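Local coordinates for protein extracellular ligand-binding receptor (Sphaerobacter thermophilus, PDB 4ZPJ) that probably binds a small solute outside the cell for an ABC transporter, as a substrate-binding protein of the leucine-binding protein family, at residues A[101-113]-A[129-141]. Numbering follows the deposited sequence. Where two conformers were deposited one is given.
With ZN (zinc ion), chain M.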
ATOM      1  N   SER A 101      -0.980 -11.408 -14.507  1.00 42.99           N
ATOM      2  CA  SER A 101       0.359 -11.085 -15.032  1.00 44.46           C
ATOM      3  C   SER A 101       1.420 -12.066 -14.530  1.00 46.51           C
ATOM      4  O   SER A 101       2.544 -12.045 -15.017  1.00 44.36           O
ATOM      5  CB  SER A 101       0.769  -9.664 -14.661  1.00 45.04           C
ATOM      6  OG  SER A 101       0.597  -9.395 -13.264  1.00 45.88           O
ATOM      7  N   ALA A 102       1.045 -12.887 -13.538  1.00 46.73           N
ATOM      8  CA  ALA A 102       1.916 -13.904 -12.941  1.00 51.46           C
ATOM      9  C   ALA A 102       3.195 -13.292 -12.403  1.00 52.32           C
ATOM     10  O   ALA A 102       4.245 -13.951 -12.400  1.00 53.17           O
ATOM     11  CB  ALA A 102       2.246 -15.015 -13.964  1.00 53.81           C
ATOM     12  N   GLY A 103       3.126 -12.025 -11.993  1.00 51.85           N
ATOM     13  CA  GLY A 103       4.308 -11.330 -11.518  1.00 51.04           C
ATOM     14  C   GLY A 103       5.439 -11.172 -12.510  1.00 52.94           C
ATOM     15  O   GLY A 103       6.562 -10.998 -12.090  1.00 51.83           O
ATOM     16  N   GLN A 104       5.155 -11.187 -13.815  1.00 55.46           N
ATOM     17  CA  GLN A 104       6.231 -11.147 -14.832  1.00 59.71           C
ATOM     18  C   GLN A 104       6.065 -10.001 -15.820  1.00 57.37           C
ATOM     19  O   GLN A 104       5.083  -9.968 -16.563  1.00 57.17           O
ATOM     20  CB  GLN A 104       6.255 -12.447 -15.662  1.00 63.08           C
ATOM     21  CG  GLN A 104       6.460 -13.721 -14.861  1.00 70.51           C
ATOM     22  CD  GLN A 104       7.874 -13.865 -14.327  1.00 78.45           C
ATOM     23  OE1 GLN A 104       8.827 -13.281 -14.865  1.00 83.28           O
ATOM     24  NE2 GLN A 104       8.023 -14.652 -13.261  1.00 81.24           N
ATOM     25  N   PRO A 105       7.054  -9.096 -15.888  1.00 56.87           N
ATOM     26  CA  PRO A 105       7.001  -7.968 -16.831  1.00 56.35           C
ATOM     27  C   PRO A 105       6.560  -8.305 -18.257  1.00 56.22           C
ATOM     28  O   PRO A 105       5.670  -7.637 -18.777  1.00 50.79           O
ATOM     29  CB  PRO A 105       8.439  -7.458 -16.811  1.00 58.37           C
ATOM     30  CG  PRO A 105       8.836  -7.656 -15.372  1.00 59.32           C
ATOM     31  CD  PRO A 105       8.231  -8.996 -14.994  1.00 57.22           C
ATOM     32  N   GLU A 106       7.140  -9.342 -18.864  1.00 57.33           N
ATOM     33  CA  GLU A 106       6.758  -9.643 -20.254  0.60 61.36           C
ATOM     34  C   GLU A 106       5.306 -10.108 -20.323  1.00 59.12           C
ATOM     35  O   GLU A 106       4.601  -9.666 -21.222  1.00 61.12           O
ATOM     36  CB  GLU A 106       7.716 -10.599 -20.993  0.60 68.11           C
ATOM     37  CG  GLU A 106       8.774  -9.901 -21.894  0.60 73.24           C
ATOM     38  CD  GLU A 106       8.194  -9.100 -23.086  0.60 76.47           C
ATOM     39  OE1 GLU A 106       7.085  -9.447 -23.590  0.60 77.55           O
ATOM     40  OE2 GLU A 106       8.856  -8.119 -23.530  0.60 72.05           O
ATOM     41  N   GLN A 107       4.836 -10.917 -19.371  1.00 56.12           N
ATOM     42  CA  GLN A 107       3.444 -11.297 -19.347  1.00 55.18           C
ATOM     43  C   GLN A 107       2.553 -10.082 -19.023  1.00 51.41           C
ATOM     44  O   GLN A 107       1.447 -10.018 -19.507  1.00 47.93           O
ATOM     45  CB  GLN A 107       3.200 -12.476 -18.375  1.00 57.39           C
ATOM     46  CG  GLN A 107       1.777 -13.064 -18.443  1.00 57.22           C
ATOM     47  CD  GLN A 107       1.637 -14.436 -17.781  1.00 57.00           C
ATOM     48  OE1 GLN A 107       2.531 -15.286 -17.875  1.00 62.58           O
ATOM     49  NE2 GLN A 107       0.500 -14.674 -17.143  1.00 54.41           N
ATOM     50  N   ALA A 108       3.053  -9.097 -18.262  1.00 51.93           N
ATOM     51  CA  ALA A 108       2.267  -7.893 -17.945  1.00 50.54           C
ATOM     52  C   ALA A 108       2.008  -7.127 -19.226  1.00 50.92           C
ATOM     53  O   ALA A 108       0.907  -6.645 -19.454  1.00 48.29           O
ATOM     54  CB  ALA A 108       2.974  -7.005 -16.931  1.00 51.36           C
ATOM     55  N   ILE A 109       3.023  -7.095 -20.079  1.00 50.91           N
ATOM     56  CA  ILE A 109       2.959  -6.443 -21.388  1.00 53.41           C
ATOM     57  C   ILE A 109       1.955  -7.095 -22.340  1.00 51.75           C
ATOM     58  O   ILE A 109       1.114  -6.423 -22.952  1.00 52.76           O
ATOM     59  CB  ILE A 109       4.367  -6.446 -22.046  1.00 57.47           C
ATOM     60  CG1 ILE A 109       5.168  -5.224 -21.579  1.00 58.84           C
ATOM     61  CG2 ILE A 109       4.299  -6.467 -23.567  1.00 58.99           C
ATOM     62  CD1 ILE A 109       6.666  -5.462 -21.553  1.00 60.20           C
ATOM     63  N   THR A 110       2.068  -8.403 -22.467  1.00 50.78           N
ATOM     64  CA  THR A 110       1.162  -9.186 -23.266  1.00 50.83           C
ATOM     65  C   THR A 110      -0.256  -9.002 -22.736  1.00 49.08           C
ATOM     66  O   THR A 110      -1.179  -8.701 -23.467  1.00 50.01           O
ATOM     67  CB  THR A 110       1.539 -10.692 -23.182  1.00 51.47           C
ATOM     68  OG1 THR A 110       2.867 -10.896 -23.711  1.00 54.78           O
ATOM     69  CG2 THR A 110       0.527 -11.550 -23.957  1.00 52.05           C
ATOM     70  N   LYS A 111      -0.447  -9.232 -21.459  1.00 48.27           N
ATOM     71  CA  LYS A 111      -1.784  -9.063 -20.903  1.00 49.51           C
ATOM     72  C   LYS A 111      -2.349  -7.664 -21.123  1.00 47.79           C
ATOM     73  O   LYS A 111      -3.519  -7.530 -21.448  1.00 47.04           O
ATOM     74  CB  LYS A 111      -1.808  -9.459 -19.418  1.00 48.88           C
ATOM     75  CG  LYS A 111      -1.637 -10.978 -19.196  1.00 53.49           C
ATOM     76  CD  LYS A 111      -2.388 -11.823 -20.232  1.00 53.48           C
ATOM     77  CE  LYS A 111      -2.370 -13.306 -19.902  1.00 56.27           C
ATOM     78  NZ  LYS A 111      -3.252 -13.594 -18.765  1.00 56.06           N
ATOM     79  N   THR A 112      -1.515  -6.644 -20.951  1.00 46.72           N
ATOM     80  CA  THR A 112      -1.965  -5.276 -21.041  1.00 47.61           C
ATOM     81  C   THR A 112      -2.297  -5.008 -22.483  1.00 50.96           C
ATOM     82  O   THR A 112      -3.351  -4.449 -22.759  1.00 50.76           O
ATOM     83  CB  THR A 112      -0.902  -4.282 -20.506  1.00 46.85           C
ATOM     84  OG1 THR A 112      -0.712  -4.482 -19.102  1.00 44.66           O
ATOM     85  CG2 THR A 112      -1.326  -2.860 -20.703  1.00 47.10           C
ATOM     86  N   ARG A 113      -1.446  -5.464 -23.416  1.00 53.99           N
ATOM     87  CA  ARG A 113      -1.756  -5.247 -24.825  1.00 57.95           C
ATOM     88  C   ARG A 113      -3.078  -5.874 -25.220  1.00 55.02           C
ATOM     89  O   ARG A 113      -3.840  -5.272 -25.943  1.00 55.61           O
ATOM     90  CB  ARG A 113      -0.658  -5.757 -25.754  1.00 64.05           C
ATOM     91  CG  ARG A 113       0.490  -4.767 -25.866  1.00 69.58           C
ATOM     92  CD  ARG A 113       1.277  -4.899 -27.178  1.00 74.06           C
ATOM     93  NE  ARG A 113       1.857  -3.590 -27.549  1.00 80.77           N
ATOM     94  CZ  ARG A 113       3.056  -3.123 -27.161  1.00 80.37           C
ATOM     95  NH1 ARG A 113       3.880  -3.845 -26.403  1.00 77.20           N
ATOM     96  NH2 ARG A 113       3.452  -1.921 -27.559  1.00 81.58           N
ATOM     97  N   LEU A 129       3.207  -5.437  -9.334  1.00 42.11           N
ATOM     98  CA  LEU A 129       4.661  -5.253  -9.086  1.00 43.96           C
ATOM     99  C   LEU A 129       5.224  -4.011  -9.773  1.00 43.43           C
ATOM    100  O   LEU A 129       4.805  -3.657 -10.896  1.00 43.54           O
ATOM    101  CB  LEU A 129       5.447  -6.476  -9.537  1.00 46.06           C
ATOM    102  CG  LEU A 129       5.062  -7.785  -8.812  1.00 47.60           C
ATOM    103  CD1 LEU A 129       5.893  -8.950  -9.318  1.00 48.48           C
ATOM    104  CD2 LEU A 129       5.171  -7.670  -7.288  1.00 48.26           C
ATOM    105  N   SER A 130       6.177  -3.365  -9.100  1.00 40.00           N
ATOM    106  CA  SER A 130       6.827  -2.188  -9.640  1.00 41.01           C
ATOM    107  C   SER A 130       7.522  -2.485 -10.931  1.00 43.56           C
ATOM    108  O   SER A 130       7.448  -1.679 -11.857  1.00 44.33           O
ATOM    109  CB  SER A 130       7.858  -1.605  -8.650  1.00 41.92           C
ATOM    110  OG  SER A 130       7.216  -1.111  -7.484  1.00 40.02           O
ATOM    111  N   ASN A 131       8.198  -3.631 -11.029  1.00 45.88           N
ATOM    112  CA  ASN A 131       8.778  -3.992 -12.339  1.00 51.48           C
ATOM    113  C   ASN A 131       7.702  -4.178 -13.427  1.00 46.71           C
ATOM    114  O   ASN A 131       7.941  -3.841 -14.563  1.00 45.30           O
ATOM    115  CB  ASN A 131       9.777  -5.179 -12.277  1.00 54.19           C
ATOM    116  CG  ASN A 131       9.162  -6.470 -11.726  1.00 60.05           C
ATOM    117  OD1 ASN A 131       7.953  -6.582 -11.510  1.00 62.50           O
ATOM    118  ND2 ASN A 131      10.019  -7.467 -11.501  1.00 67.95           N
ATOM    119  N   GLU A 132       6.505  -4.640 -13.070  1.00 45.33           N
ATOM    120  CA  GLU A 132       5.436  -4.767 -14.074  1.00 45.98           C
ATOM    121  C   GLU A 132       4.958  -3.362 -14.508  1.00 44.00           C
ATOM    122  O   GLU A 132       4.755  -3.097 -15.681  1.00 41.37           O
ATOM    123  CB  GLU A 132       4.259  -5.569 -13.522  1.00 48.52           C
ATOM    124  CG  GLU A 132       4.410  -7.081 -13.527  1.00 52.63           C
ATOM    125  CD  GLU A 132       3.357  -7.781 -12.670  1.00 59.51           C
ATOM    126  OE1 GLU A 132       2.760  -7.164 -11.698  1.00 59.40           O
ATOM    127  OE2 GLU A 132       3.144  -8.977 -12.957  1.00 58.28           O
ATOM    128  N   ALA A 133       4.820  -2.456 -13.544  1.00 43.15           N
ATOM    129  CA  ALA A 133       4.429  -1.048 -13.832  1.00 43.87           C
ATOM    130  C   ALA A 133       5.379  -0.339 -14.798  1.00 45.76           C
ATOM    131  O   ALA A 133       4.937   0.312 -15.759  1.00 44.54           O
ATOM    132  CB  ALA A 133       4.381  -0.250 -12.537  1.00 43.55           C
ATOM    133  N   ALA A 134       6.678  -0.434 -14.506  1.00 44.71           N
ATOM    134  CA  ALA A 134       7.689   0.167 -15.352  1.00 49.42           C
ATOM    135  C   ALA A 134       7.639  -0.438 -16.778  1.00 50.51           C
ATOM    136  O   ALA A 134       7.752   0.284 -17.785  1.00 52.84           O
ATOM    137  CB  ALA A 134       9.086  -0.015 -14.736  1.00 50.74           C
ATOM    138  N   ALA A 135       7.446  -1.747 -16.871  1.00 48.08           N
ATOM    139  CA  ALA A 135       7.385  -2.369 -18.191  1.00 48.95           C
ATOM    140  C   ALA A 135       6.103  -2.000 -18.974  1.00 47.08           C
ATOM    141  O   ALA A 135       6.132  -1.988 -20.169  1.00 47.97           O
ATOM    142  CB  ALA A 135       7.568  -3.877 -18.086  1.00 49.86           C
ATOM    143  N   VAL A 136       4.992  -1.639 -18.345  1.00 45.59           N
ATOM    144  CA  VAL A 136       3.758  -1.328 -19.165  1.00 46.01           C
ATOM    145  C   VAL A 136       3.391   0.186 -19.273  1.00 46.47           C
ATOM    146  O   VAL A 136       2.478   0.607 -20.026  1.00 46.71           O
ATOM    147  CB  VAL A 136       2.552  -2.122 -18.633  1.00 47.94           C
ATOM    148  CG1 VAL A 136       2.821  -3.591 -18.671  1.00 47.29           C
ATOM    149  CG2 VAL A 136       2.176  -1.696 -17.191  1.00 46.44           C
ATOM    150  N   ARG A 137       4.120   1.016 -18.543  1.00 47.78           N
ATOM    151  CA  ARG A 137       3.805   2.461 -18.454  1.00 45.90           C
ATOM    152  C   ARG A 137       3.660   3.117 -19.801  1.00 46.16           C
ATOM    153  O   ARG A 137       2.617   3.748 -20.093  1.00 45.96           O
ATOM    154  CB  ARG A 137       4.884   3.186 -17.645  1.00 44.93           C
ATOM    155  CG  ARG A 137       4.593   4.665 -17.403  1.00 44.50           C
ATOM    156  CD  ARG A 137       5.403   5.492 -18.372  1.00 47.35           C
ATOM    157  NE  ARG A 137       5.103   6.896 -18.222  1.00 48.50           N
ATOM    158  CZ  ARG A 137       5.066   7.776 -19.222  1.00 49.96           C
ATOM    159  NH1 ARG A 137       4.758   9.050 -18.951  1.00 49.66           N
ATOM    160  NH2 ARG A 137       5.331   7.398 -20.470  1.00 46.83           N
ATOM    161  N   ASP A 138       4.704   2.997 -20.615  1.00 46.67           N
ATOM    162  CA  ASP A 138       4.700   3.539 -21.973  1.00 48.41           C
ATOM    163  C   ASP A 138       3.532   3.003 -22.809  1.00 48.04           C
ATOM    164  O   ASP A 138       2.908   3.766 -23.539  1.00 50.68           O
ATOM    165  CB  ASP A 138       6.076   3.345 -22.668  1.00 52.45           C
ATOM    166  CG  ASP A 138       7.105   4.432 -22.254  1.00 56.80           C
ATOM    167  OD1 ASP A 138       6.773   5.263 -21.394  1.00 59.92           O
ATOM    168  OD2 ASP A 138       8.247   4.497 -22.760  1.00 60.40           O
ATOM    169  N   ILE A 139       3.183   1.726 -22.666  1.00 47.47           N
ATOM    170  CA  ILE A 139       2.026   1.174 -23.403  1.00 47.49           C
ATOM    171  C   ILE A 139       0.730   1.853 -22.973  1.00 46.82           C
ATOM    172  O   ILE A 139      -0.073   2.282 -23.778  1.00 47.78           O
ATOM    173  CB  ILE A 139       1.923  -0.361 -23.226  1.00 47.05           C
ATOM    174  CG1 ILE A 139       3.027  -1.077 -24.065  1.00 50.43           C
ATOM    175  CG2 ILE A 139       0.569  -0.875 -23.661  1.00 45.70           C
ATOM    176  CD1 ILE A 139       3.521  -2.371 -23.457  1.00 48.58           C
ATOM    177  N   LEU A 140       0.526   1.961 -21.677  1.00 47.67           N
ATOM    178  CA  LEU A 140      -0.680   2.586 -21.202  1.00 46.28           C
ATOM    179  C   LEU A 140      -0.769   4.029 -21.679  1.00 46.80           C
ATOM    180  O   LEU A 140      -1.817   4.452 -22.161  1.00 46.87           O
ATOM    181  CB  LEU A 140      -0.749   2.494 -19.702  1.00 45.27           C
ATOM    182  CG  LEU A 140      -0.829   1.077 -19.113  1.00 44.67           C
ATOM    183  CD1 LEU A 140      -0.725   1.204 -17.610  1.00 44.22           C
ATOM    184  CD2 LEU A 140      -2.127   0.389 -19.485  1.00 44.64           C
ATOM    185  N   VAL A 141       0.337   4.757 -21.618  1.00 47.85           N
ATOM    186  CA  VAL A 141       0.320   6.189 -21.990  1.00 48.15           C
ATOM    187  C   VAL A 141       0.139   6.370 -23.472  1.00 50.44           C
ATOM    188  O   VAL A 141      -0.704   7.162 -23.916  1.00 48.12           O
ATOM    189  CB  VAL A 141       1.583   6.948 -21.504  1.00 47.50           C
ATOM    190  CG1 VAL A 141       1.617   8.382 -22.073  1.00 48.38           C
ATOM    191  CG2 VAL A 141       1.620   6.954 -19.977  1.00 43.30           C
TER
HETATM  192 ZN    ZN M 512       9.687   5.085 -21.212  1.00 93.98          ZN
HETATM  193  O   HOH W   1      10.883   5.152 -23.082  1.00 57.06           O
HETATM  194  O   HOH W   2       9.045   4.279 -18.901  1.00 61.38           O
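E132 reaches from the first turn of helix 130-141 into the S101-Q104 turn, where two neighbouring helices of the N-terminal Rossmann-like lobe of a periplasmic binding protein start side by side. The helix segments cross at -40°, their axes coming within 8.5 Å at closest, and both follow strands of the same sheet. Along E132, CB and CG lie against the A108 methyl, CG at 3.7 Å from A108 CB. With CG anti to the carbonyl carbon (chi1 -80°), the chain extends beyond it and brings CD beside S101 OG. There OE2 accepts from S101 OG at 2.6 Å, met 48° out of the carboxylate plane, and also lies against G103 CA; OE1 accepts from L129 N at 3.0 Å, met on the anti side and somewhat out of that plane. One acid thus ties its own helix start to the type I' turn before the other helix. With an alanine here, S101 OG and L129 N would probably lose this acceptor and a gap would open beside A108 CB. T62 also bonds S101 OG, placing this site beside the end of strand 55-61. Further along, V136 CG1 packs 3.8 Å from A108 CB, and T112 CG2 meets L140 CD2 at 3.6 Å. I139 closes the far end: its CD1 lies 3.8 Å from I109 CG1, and its CG1 sits 3.4 Å above one face of the R113 guanidinium, offset toward the rim.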